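Local atomic coordinates of LYND (Lyngbya aestuarii, PDB entry 4V1T), a protein that probably catalyses the ATP-dependent cyclodehydration of cysteine residues in peptide substrates to thiazolines, as a YcaO-family cyclodehydratase of cyanobactin biosynthesis. Residues P375-V380 with Q582-E587. Numbering follows the deposited sequence.
Sequences PANPLV and QQFYRE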
loop_
_atom_site.group_PDB
_atom_site.type_symbol
_atom_site.label_atom_id
_atom_site.label_comp_id
_atom_site.label_asym_id
_atom_site.label_seq_id
_atom_site.Cartn_x
_atom_site.Cartn_y
_atom_site.Cartn_z
ATOM N N PRO B 375 11.220 9.325 -3.353
ATOM C CA PRO B 375 11.578 7.902 -3.309
ATOM C C PRO B 375 12.897 7.591 -4.012
ATOM O O PRO B 375 13.558 6.603 -3.682
ATOM C CB PRO B 375 10.410 7.212 -4.032
ATOM C CG PRO B 375 9.307 8.214 -4.066
ATOM C CD PRO B 375 9.944 9.558 -4.054
ATOM N N ALA B 376 13.272 8.435 -4.969
ATOM C CA ALA B 376 14.490 8.231 -5.738
ATOM C C ALA B 376 15.728 8.380 -4.859
ATOM O O ALA B 376 16.790 7.853 -5.184
ATOM C CB ALA B 376 14.544 9.199 -6.911
ATOM N N ASN B 377 15.583 9.105 -3.752
ATOM C CA ASN B 377 16.663 9.310 -2.791
ATOM C C ASN B 377 16.746 8.123 -1.835
ATOM O O ASN B 377 15.857 7.935 -0.996
ATOM C CB ASN B 377 16.422 10.600 -1.997
ATOM C CG ASN B 377 17.575 10.953 -1.071
ATOM O OD1 ASN B 377 18.379 10.103 -0.692
ATOM N ND2 ASN B 377 17.658 12.222 -0.700
ATOM N N PRO B 378 17.820 7.326 -1.935
ATOM C CA PRO B 378 17.927 6.171 -1.041
ATOM C C PRO B 378 18.577 6.476 0.292
ATOM O O PRO B 378 18.778 5.547 1.074
ATOM C CB PRO B 378 18.817 5.205 -1.824
ATOM C CG PRO B 378 19.569 6.062 -2.823
ATOM C CD PRO B 378 19.017 7.459 -2.780
ATOM N N LEU B 379 18.908 7.742 0.541
ATOM C CA LEU B 379 19.660 8.122 1.733
ATOM C C LEU B 379 18.791 8.759 2.810
ATOM O O LEU B 379 19.158 8.779 3.983
ATOM C CB LEU B 379 20.778 9.091 1.354
ATOM C CG LEU B 379 21.785 8.514 0.367
ATOM C CD1 LEU B 379 22.541 9.621 -0.348
ATOM C CD2 LEU B 379 22.739 7.577 1.082
ATOM N N VAL B 380 17.641 9.277 2.404
ATOM C CA VAL B 380 16.783 10.046 3.287
ATOM C C VAL B 380 15.359 9.487 3.262
ATOM O O VAL B 380 14.745 9.423 2.191
ATOM C CB VAL B 380 16.827 11.540 2.845
ATOM C CG1 VAL B 380 15.874 12.412 3.642
ATOM C CG2 VAL B 380 18.259 12.091 2.969
ATOM N N GLN B 582 26.865 12.670 4.456
ATOM C CA GLN B 582 27.674 13.890 4.503
ATOM C C GLN B 582 27.873 14.457 3.103
ATOM O O GLN B 582 27.787 15.667 2.897
ATOM C CB GLN B 582 29.036 13.621 5.135
ATOM C CG GLN B 582 29.017 13.511 6.642
ATOM C CD GLN B 582 30.416 13.478 7.230
ATOM O OE1 GLN B 582 31.201 12.561 6.956
ATOM N NE2 GLN B 582 30.737 14.482 8.041
ATOM N N GLN B 583 28.144 13.569 2.150
ATOM C CA GLN B 583 28.362 13.976 0.770
ATOM C C GLN B 583 27.068 14.506 0.170
ATOM O O GLN B 583 27.064 15.508 -0.548
ATOM C CB GLN B 583 28.899 12.806 -0.066
ATOM C CG GLN B 583 29.164 13.148 -1.527
ATOM C CD GLN B 583 30.160 14.281 -1.704
ATOM O OE1 GLN B 583 31.134 14.389 -0.963
ATOM N NE2 GLN B 583 29.921 15.130 -2.693
ATOM N N PHE B 584 25.967 13.833 0.474
ATOM C CA PHE B 584 24.666 14.270 0.003
ATOM C C PHE B 584 24.338 15.669 0.535
ATOM O O PHE B 584 23.751 16.488 -0.169
ATOM C CB PHE B 584 23.590 13.285 0.438
ATOM C CG PHE B 584 22.197 13.742 0.119
ATOM C CD1 PHE B 584 21.631 13.463 -1.111
ATOM C CD2 PHE B 584 21.458 14.461 1.047
ATOM C CE1 PHE B 584 20.351 13.881 -1.410
ATOM C CE2 PHE B 584 20.178 14.880 0.755
ATOM C CZ PHE B 584 19.626 14.598 -0.476
ATOM N N TYR B 585 24.708 15.924 1.787
ATOM C CA TYR B 585 24.542 17.245 2.381
ATOM C C TYR B 585 25.414 18.265 1.657
ATOM O O TYR B 585 24.958 19.356 1.325
ATOM C CB TYR B 585 24.888 17.210 3.871
ATOM C CG TYR B 585 23.691 16.930 4.732
ATOM C CD1 TYR B 585 23.060 15.699 4.691
ATOM C CD2 TYR B 585 23.178 17.903 5.583
ATOM C CE1 TYR B 585 21.956 15.438 5.469
ATOM C CE2 TYR B 585 22.072 17.651 6.367
ATOM C CZ TYR B 585 21.461 16.413 6.301
ATOM O OH TYR B 585 20.352 16.136 7.066
ATOM N N ARG B 586 26.669 17.900 1.417
ATOM C CA ARG B 586 27.594 18.751 0.673
ATOM C C ARG B 586 27.022 19.136 -0.696
ATOM O O ARG B 586 27.209 20.261 -1.172
ATOM C CB ARG B 586 28.937 18.039 0.493
ATOM C CG ARG B 586 30.083 18.672 1.259
ATOM C CD ARG B 586 31.371 17.902 1.051
ATOM N NE ARG B 586 31.746 17.182 2.264
ATOM C CZ ARG B 586 31.743 15.859 2.413
ATOM N NH1 ARG B 586 31.394 15.057 1.418
ATOM N NH2 ARG B 586 32.105 15.326 3.575
ATOM N N GLU B 587 26.322 18.195 -1.319
ATOM C CA GLU B 587 25.745 18.413 -2.640
ATOM C C GLU B 587 24.466 19.252 -2.588
ATOM O O GLU B 587 24.031 19.796 -3.603
ATOM C CB GLU B 587 25.463 17.069 -3.309
ATOM C CG GLU B 587 26.722 16.301 -3.701
ATOM C CD GLU B 587 26.431 14.879 -4.142
ATOM O OE1 GLU B 587 25.255 14.455 -4.068
ATOM O OE2 GLU B 587 27.382 14.181 -4.557
#
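Phe584 reaches from helix 576-587 to the loop 375-380, where Asn377, Leu379 and Val380 all approach its ring obliquely, from the same side of its plane; no hydrogen bond joins the two segments. The polar approach is that of the Asn377 amide: ND2 lies 3.1 Å from Phe584 CZ and nearly as close to CE1, with amide and ring planes 48° apart. Of the apolar contacts, Leu379 CD1 packs 3.9 Å from Phe584 CB and by the CD1 corner of the ring, the two side chains running antiparallel alongside one another, whereas Val380 CG2 lies 4.0 Å from the opposite corner, Phe584 CE2, the valine roughly perpendicular to the phenylalanine. With CG anti to the backbone N (chi1 174°), Phe584 extends its ring toward the loop.

Within the loop, Asn377 OD1 accepts a 2.7 Å hydrogen bond from Leu379 N and a weak one from Val380 N, which helps fix the amide's rotation and directs ND2 at the ring. Nearby, Leu379 O bonds Tyr577 OH, also on helix 576-587, and Val380 packs on Leu646 of helix 630-649. An Asx turn, closed by Asn377 and Leu379, thus presents the loop between strands 369-371 and 381-385 to a helix of the YcaO domain.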